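Local coordinates for protein SidF, inhibitor of growth family, member 3 (Legionella pneumophila subsp. pneumophila, PDB 4FYE) that probably removes a phosphate group from membrane phosphoinositides, acting as a phosphatidylinositol phosphate phosphatase, at residues E199-Y204 with R248-T253; E7-Y12 with V260-D265. The protein carries 1 engineered substitution. All coordinates share one frame; numbering follows the deposited sequence.

Interaction 1: E199-Y204 with R248-T253; sequences EQFIMY and RMIAGT
F201 and M203 pair with G252 and I250 as antiparallel strand neighbours, the segments 199-204 and 248-253 running 174° apart in direction with their axes 4.7 Å from each other at the closest point. Each of these two hydrogen-bonded pairs is closed by two backbone bonds: F201 N to G252 O and G252 N to F201 O around the first, M203 N to I250 O (2.9 Å) and I250 N to M203 O (3.2 Å) around the second. Q200 with T253, I202 with A251 and Y204 with M249 form the non-hydrogen-bonded pairs between and beyond them.

F201 is folded over its own partner. With chi1 at 58° its CG sits between the backbone N and the carbonyl carbon, and the ring is carried across the neighbouring strand onto G252. G252 CA makes a CH-pi contact 4.0 Å from the ring centroid, and G252 N lies above the same ring toward its rim. Glycine has no side chain to stand in the way. At the ring's edge I250 CG2 comes within 4.3 Å of F201 CE2. M203 shares this face of the sheet, its CG 3.9 Å from I250 CB, and V13 of helix 9-16 touches both F201 and M203.

On the opposite face Y204 and M249 lie side by side and point the same way. The sulfur approaches the ring obliquely, M249 SD 3.4 Å from Y204 CE1, a Met-aromatic contact. Y204 OH is hydrogen-bonded to Q654, while A657 of helix 652-668 touches both side chains. Beside them I202 CG1 meets A251 CB at 4.2 Å. This is an antiparallel pair inside a mixed sheet, covered by helices on its two faces, in the alpha-beta phosphatase domain of SidF.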
loop_
_atom_site.group_PDB
_atom_site.type_symbol
_atom_site.label_atom_id
_atom_site.label_comp_id
_atom_site.label_asym_id
_atom_site.label_seq_id
_atom_site.Cartn_x
_atom_site.Cartn_y
_atom_site.Cartn_z
ATOM N N GLU A 199 -0.120 -22.118 10.752
ATOM C CA GLU A 199 -0.913 -21.521 9.667
ATOM C C GLU A 199 -0.430 -20.126 9.338
ATOM O O GLU A 199 0.167 -19.451 10.186
ATOM C CB GLU A 199 -2.411 -21.499 9.984
ATOM C CG GLU A 199 -2.836 -20.577 11.130
ATOM C CD GLU A 199 -4.364 -20.400 11.196
ATOM O OE1 GLU A 199 -4.871 -19.595 12.014
ATOM O OE2 GLU A 199 -5.081 -21.055 10.406
ATOM N N GLN A 200 -0.717 -19.686 8.121
ATOM C CA GLN A 200 -0.307 -18.377 7.737
ATOM C C GLN A 200 -1.456 -17.347 7.837
ATOM O O GLN A 200 -2.631 -17.717 8.021
ATOM C CB GLN A 200 0.277 -18.458 6.328
ATOM C CG GLN A 200 1.719 -18.978 6.230
ATOM C CD GLN A 200 1.893 -20.411 6.737
ATOM O OE1 GLN A 200 2.757 -20.640 7.602
ATOM N NE2 GLN A 200 1.102 -21.390 6.196
ATOM N N PHE A 201 -1.127 -16.054 7.712
ATOM C CA PHE A 201 -2.162 -14.987 7.715
ATOM C C PHE A 201 -1.659 -13.759 6.975
ATOM O O PHE A 201 -0.436 -13.552 6.837
ATOM C CB PHE A 201 -2.524 -14.548 9.114
ATOM C CG PHE A 201 -1.356 -14.056 9.889
ATOM C CD1 PHE A 201 -0.622 -14.925 10.668
ATOM C CD2 PHE A 201 -1.010 -12.703 9.877
ATOM C CE1 PHE A 201 0.490 -14.460 11.401
ATOM C CE2 PHE A 201 0.087 -12.231 10.583
ATOM C CZ PHE A 201 0.844 -13.104 11.333
ATOM N N ILE A 202 -2.617 -12.937 6.542
ATOM C CA ILE A 202 -2.361 -11.618 6.045
ATOM C C ILE A 202 -3.433 -10.701 6.626
ATOM O O ILE A 202 -4.611 -11.047 6.607
ATOM C CB ILE A 202 -2.533 -11.535 4.514
ATOM C CG1 ILE A 202 -1.702 -12.572 3.787
ATOM C CG2 ILE A 202 -2.127 -10.128 4.023
ATOM C CD1 ILE A 202 -2.250 -12.827 2.406
ATOM N N MET A 203 -3.037 -9.508 7.071
ATOM C CA MET A 203 -4.014 -8.570 7.560
ATOM C C MET A 203 -3.741 -7.146 7.090
ATOM O O MET A 203 -2.665 -6.858 6.646
ATOM C CB MET A 203 -4.092 -8.631 9.063
ATOM C CG MET A 203 -2.757 -8.655 9.762
ATOM S SD MET A 203 -3.080 -8.518 11.562
ATOM C CE MET A 203 -3.296 -10.211 12.141
ATOM N N TYR A 204 -4.777 -6.319 7.078
ATOM C CA TYR A 204 -4.748 -4.937 6.729
ATOM C C TYR A 204 -5.283 -4.310 7.983
ATOM O O TYR A 204 -6.419 -4.644 8.439
ATOM C CB TYR A 204 -5.642 -4.601 5.492
ATOM C CG TYR A 204 -5.063 -4.945 4.090
ATOM C CD1 TYR A 204 -3.971 -5.763 3.928
ATOM C CD2 TYR A 204 -5.648 -4.462 2.951
ATOM C CE1 TYR A 204 -3.450 -6.055 2.671
ATOM C CE2 TYR A 204 -5.168 -4.784 1.671
ATOM C CZ TYR A 204 -4.071 -5.563 1.528
ATOM O OH TYR A 204 -3.606 -5.868 0.251
ATOM N N ARG A 248 -1.831 -0.784 7.139
ATOM C CA ARG A 248 -0.599 -1.409 7.472
ATOM C C ARG A 248 -0.849 -2.864 7.073
ATOM O O ARG A 248 -1.849 -3.488 7.488
ATOM C CB ARG A 248 -0.380 -1.314 8.987
ATOM C CG ARG A 248 0.854 -2.061 9.498
ATOM C CD ARG A 248 2.122 -1.165 9.235
ATOM N NE ARG A 248 3.221 -1.755 9.946
ATOM C CZ ARG A 248 3.476 -1.514 11.226
ATOM N NH1 ARG A 248 2.745 -0.620 11.875
ATOM N NH2 ARG A 248 4.464 -2.165 11.845
ATOM N N MET A 249 0.060 -3.396 6.289
ATOM C CA MET A 249 -0.051 -4.749 5.777
ATOM C C MET A 249 0.981 -5.662 6.471
ATOM O O MET A 249 2.193 -5.435 6.388
ATOM C CB MET A 249 0.194 -4.751 4.294
ATOM C CG MET A 249 0.160 -6.119 3.663
ATOM S SD MET A 249 -0.142 -5.957 1.867
ATOM C CE MET A 249 1.550 -5.766 1.382
ATOM N N ILE A 250 0.481 -6.665 7.180
ATOM C CA ILE A 250 1.305 -7.605 7.876
ATOM C C ILE A 250 0.969 -9.021 7.381
ATOM O O ILE A 250 -0.187 -9.374 7.260
ATOM C CB ILE A 250 0.951 -7.598 9.322
ATOM C CG1 ILE A 250 0.885 -6.169 9.847
ATOM C CG2 ILE A 250 1.962 -8.451 10.069
ATOM C CD1 ILE A 250 2.249 -5.566 10.071
ATOM N N ALA A 251 1.985 -9.844 7.151
ATOM C CA ALA A 251 1.765 -11.227 6.765
ATOM C C ALA A 251 2.721 -12.056 7.582
ATOM O O ALA A 251 3.844 -11.644 7.823
ATOM C CB ALA A 251 2.051 -11.405 5.287
ATOM N N GLY A 252 2.282 -13.208 8.044
ATOM C CA GLY A 252 3.213 -14.077 8.666
ATOM C C GLY A 252 2.722 -15.465 8.964
ATOM O O GLY A 252 1.714 -15.929 8.349
ATOM N N THR A 253 3.442 -16.156 9.881
ATOM C CA THR A 253 2.993 -17.456 10.297
ATOM C C THR A 253 2.633 -17.462 11.755
ATOM O O THR A 253 3.296 -16.772 12.578
ATOM C CB THR A 253 3.888 -18.679 9.875
ATOM O OG1 THR A 253 4.539 -19.269 10.977
ATOM C CG2 THR A 253 4.835 -18.447 8.823
#

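Interaction 2: E7-Y12 with V260-D265; sequences ENIETY and VTIHHD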
loop_
_atom_site.group_PDB
_atom_site.type_symbol
_atom_site.label_atom_id
_atom_site.label_comp_id
_atom_site.label_asym_id
_atom_site.label_seq_id
_atom_site.Cartn_x
_atom_site.Cartn_y
_atom_site.Cartn_z
ATOM N N GLU A 7 0.792 0.101 20.986
ATOM C CA GLU A 7 1.261 -1.202 21.380
ATOM C C GLU A 7 2.216 -1.718 20.323
ATOM O O GLU A 7 2.198 -1.321 19.179
ATOM C CB GLU A 7 0.055 -2.146 21.518
ATOM C CG GLU A 7 0.335 -3.507 22.134
ATOM C CD GLU A 7 0.771 -3.421 23.586
ATOM O OE1 GLU A 7 2.009 -3.437 23.807
ATOM O OE2 GLU A 7 -0.122 -3.337 24.483
ATOM N N ASN A 8 3.057 -2.626 20.735
ATOM C CA ASN A 8 4.022 -3.230 19.876
ATOM C C ASN A 8 3.264 -4.004 18.786
ATOM O O ASN A 8 2.289 -4.665 19.084
ATOM C CB ASN A 8 4.873 -4.140 20.739
ATOM C CG ASN A 8 5.814 -4.957 19.943
ATOM O OD1 ASN A 8 6.925 -4.521 19.649
ATOM N ND2 ASN A 8 5.382 -6.137 19.551
ATOM N N ILE A 9 3.700 -3.890 17.529
ATOM C CA ILE A 9 2.999 -4.495 16.415
ATOM C C ILE A 9 2.850 -6.020 16.621
ATOM O O ILE A 9 1.745 -6.560 16.477
ATOM C CB ILE A 9 3.701 -4.132 15.085
ATOM C CG1 ILE A 9 2.714 -3.600 14.037
ATOM C CG2 ILE A 9 4.753 -5.154 14.608
ATOM C CD1 ILE A 9 1.428 -4.333 13.840
ATOM N N GLU A 10 3.935 -6.698 17.007
ATOM C CA GLU A 10 3.874 -8.115 17.186
ATOM C C GLU A 10 2.865 -8.469 18.259
ATOM O O GLU A 10 2.084 -9.432 18.071
ATOM C CB GLU A 10 5.232 -8.748 17.534
ATOM C CG GLU A 10 5.132 -10.264 17.467
ATOM C CD GLU A 10 6.363 -11.062 17.950
ATOM O OE1 GLU A 10 6.166 -12.181 18.532
ATOM O OE2 GLU A 10 7.515 -10.592 17.732
ATOM N N THR A 11 2.846 -7.738 19.385
ATOM C CA THR A 11 1.923 -8.176 20.431
ATOM C C THR A 11 0.485 -7.925 19.944
ATOM O O THR A 11 -0.381 -8.789 20.020
ATOM C CB THR A 11 2.187 -7.604 21.847
ATOM O OG1 THR A 11 1.367 -6.457 22.030
ATOM C CG2 THR A 11 3.651 -7.242 22.098
ATOM N N TYR A 12 0.242 -6.760 19.390
ATOM C CA TYR A 12 -1.036 -6.564 18.735
ATOM C C TYR A 12 -1.465 -7.646 17.716
ATOM O O TYR A 12 -2.592 -8.150 17.775
ATOM C CB TYR A 12 -1.114 -5.204 18.109
ATOM C CG TYR A 12 -2.490 -4.809 17.641
ATOM C CD1 TYR A 12 -3.637 -4.989 18.438
ATOM C CD2 TYR A 12 -2.648 -4.197 16.429
ATOM C CE1 TYR A 12 -4.903 -4.574 18.007
ATOM C CE2 TYR A 12 -3.889 -3.757 15.996
ATOM C CZ TYR A 12 -5.009 -3.945 16.777
ATOM O OH TYR A 12 -6.220 -3.517 16.267
ATOM N N VAL A 260 3.819 -15.681 16.938
ATOM C CA VAL A 260 3.797 -15.245 15.593
ATOM C C VAL A 260 5.207 -14.958 15.117
ATOM O O VAL A 260 6.004 -14.449 15.879
ATOM C CB VAL A 260 2.919 -13.998 15.542
ATOM C CG1 VAL A 260 3.471 -12.972 14.618
ATOM C CG2 VAL A 260 1.503 -14.398 15.187
ATOM N N THR A 261 5.520 -15.321 13.872
ATOM C CA THR A 261 6.667 -14.730 13.186
ATOM C C THR A 261 6.097 -13.912 12.007
ATOM O O THR A 261 5.237 -14.390 11.258
ATOM C CB THR A 261 7.600 -15.849 12.684
ATOM O OG1 THR A 261 8.022 -16.623 13.815
ATOM C CG2 THR A 261 8.823 -15.319 11.963
ATOM N N ILE A 262 6.617 -12.710 11.823
ATOM C CA ILE A 262 6.124 -11.773 10.867
ATOM C C ILE A 262 7.054 -11.838 9.680
ATOM O O ILE A 262 8.232 -11.607 9.852
ATOM C CB ILE A 262 6.045 -10.361 11.494
ATOM C CG1 ILE A 262 4.891 -10.306 12.527
ATOM C CG2 ILE A 262 5.728 -9.332 10.427
ATOM C CD1 ILE A 262 4.743 -8.975 13.231
ATOM N N HIS A 263 6.549 -12.181 8.485
ATOM C CA HIS A 263 7.401 -12.270 7.280
ATOM C C HIS A 263 7.295 -11.044 6.400
ATOM O O HIS A 263 8.079 -10.885 5.478
ATOM C CB HIS A 263 7.106 -13.531 6.432
ATOM C CG HIS A 263 6.940 -14.788 7.245
ATOM N ND1 HIS A 263 7.971 -15.375 7.930
ATOM C CD2 HIS A 263 5.808 -15.567 7.504
ATOM C CE1 HIS A 263 7.520 -16.464 8.568
ATOM N NE2 HIS A 263 6.197 -16.579 8.323
ATOM N N HIS A 264 6.334 -10.172 6.656
ATOM C CA HIS A 264 6.202 -8.943 5.874
ATOM C C HIS A 264 5.448 -7.897 6.644
ATOM O O HIS A 264 4.404 -8.168 7.293
ATOM C CB HIS A 264 5.514 -9.218 4.547
ATOM C CG HIS A 264 5.335 -7.993 3.679
ATOM N ND1 HIS A 264 6.349 -7.441 2.993
ATOM C CD2 HIS A 264 4.213 -7.247 3.380
ATOM C CE1 HIS A 264 5.923 -6.385 2.304
ATOM N NE2 HIS A 264 4.605 -6.260 2.534
ATOM N N ASP A 265 5.932 -6.673 6.509
ATOM C CA ASP A 265 5.417 -5.529 7.206
ATOM C C ASP A 265 5.642 -4.254 6.322
ATOM O O ASP A 265 6.781 -3.779 6.180
ATOM C CB ASP A 265 6.140 -5.428 8.546
ATOM C CG ASP A 265 5.669 -4.208 9.370
ATOM O OD1 ASP A 265 5.111 -3.228 8.766
ATOM O OD2 ASP A 265 5.817 -4.250 10.621
#
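I9 and E10, in the first turn of helix 9-16, meet I262 of strand 260-268 through its terminal methyl. I262 carries CG1 beside its backbone N, and chi2 of 179° stretches the chain out so that CD1 reaches the helix. There CD1 lies 4.1 Å from I9 CG2 and also 4.1 Å from E10 CA, so one methyl touches both a side chain and the helix backbone. The same branch of I9 faces a carboxylate, with I9 CG2 4.2 Å from D265 OD2.

E10 reaches along the strand instead. Its CG is anti to the backbone N (chi1 -170°) and the chain stays extended, passing V260 with E10 CG 4.3 Å from V260 CG1. The carboxylate finishes near the V260 carbonyl, but both oxygens are acceptors and do not bond.

D265 is turned to charge partners: OD1 forms salt bridges with R248 and R308, and OD2 with R312, which would probably stabilise its negative charge. Helix 9-16 thus rests by its first turn against the edge strand 260-268, with I9 also touching R248 and I205 on the next two strands, while H263 and H264 pack against helix 652-668.

Overall arrangement
The centres of the two interactions are about 9 Å apart, on the same side of the chain's centre. Interaction 1 pairs two strands of the six-stranded mixed sheet, while interaction 2 packs helix 9-16 against that sheet's outermost strand, 260-268. Strands 199-206, 247-254 and 260-268 lie next to one another in it. Along the chain, interaction 1 is nested within the long loop closed by interaction 2, in which the N-terminal helix 9-16 meets a strand that comes 248 residues later. A251 O and H263 N, 2.8 Å apart, make a probable hydrogen bond that ties strand 247-254 to strand 260-268. Strand pairing thus builds the sheet, and helix packing holds the N-terminal region against it.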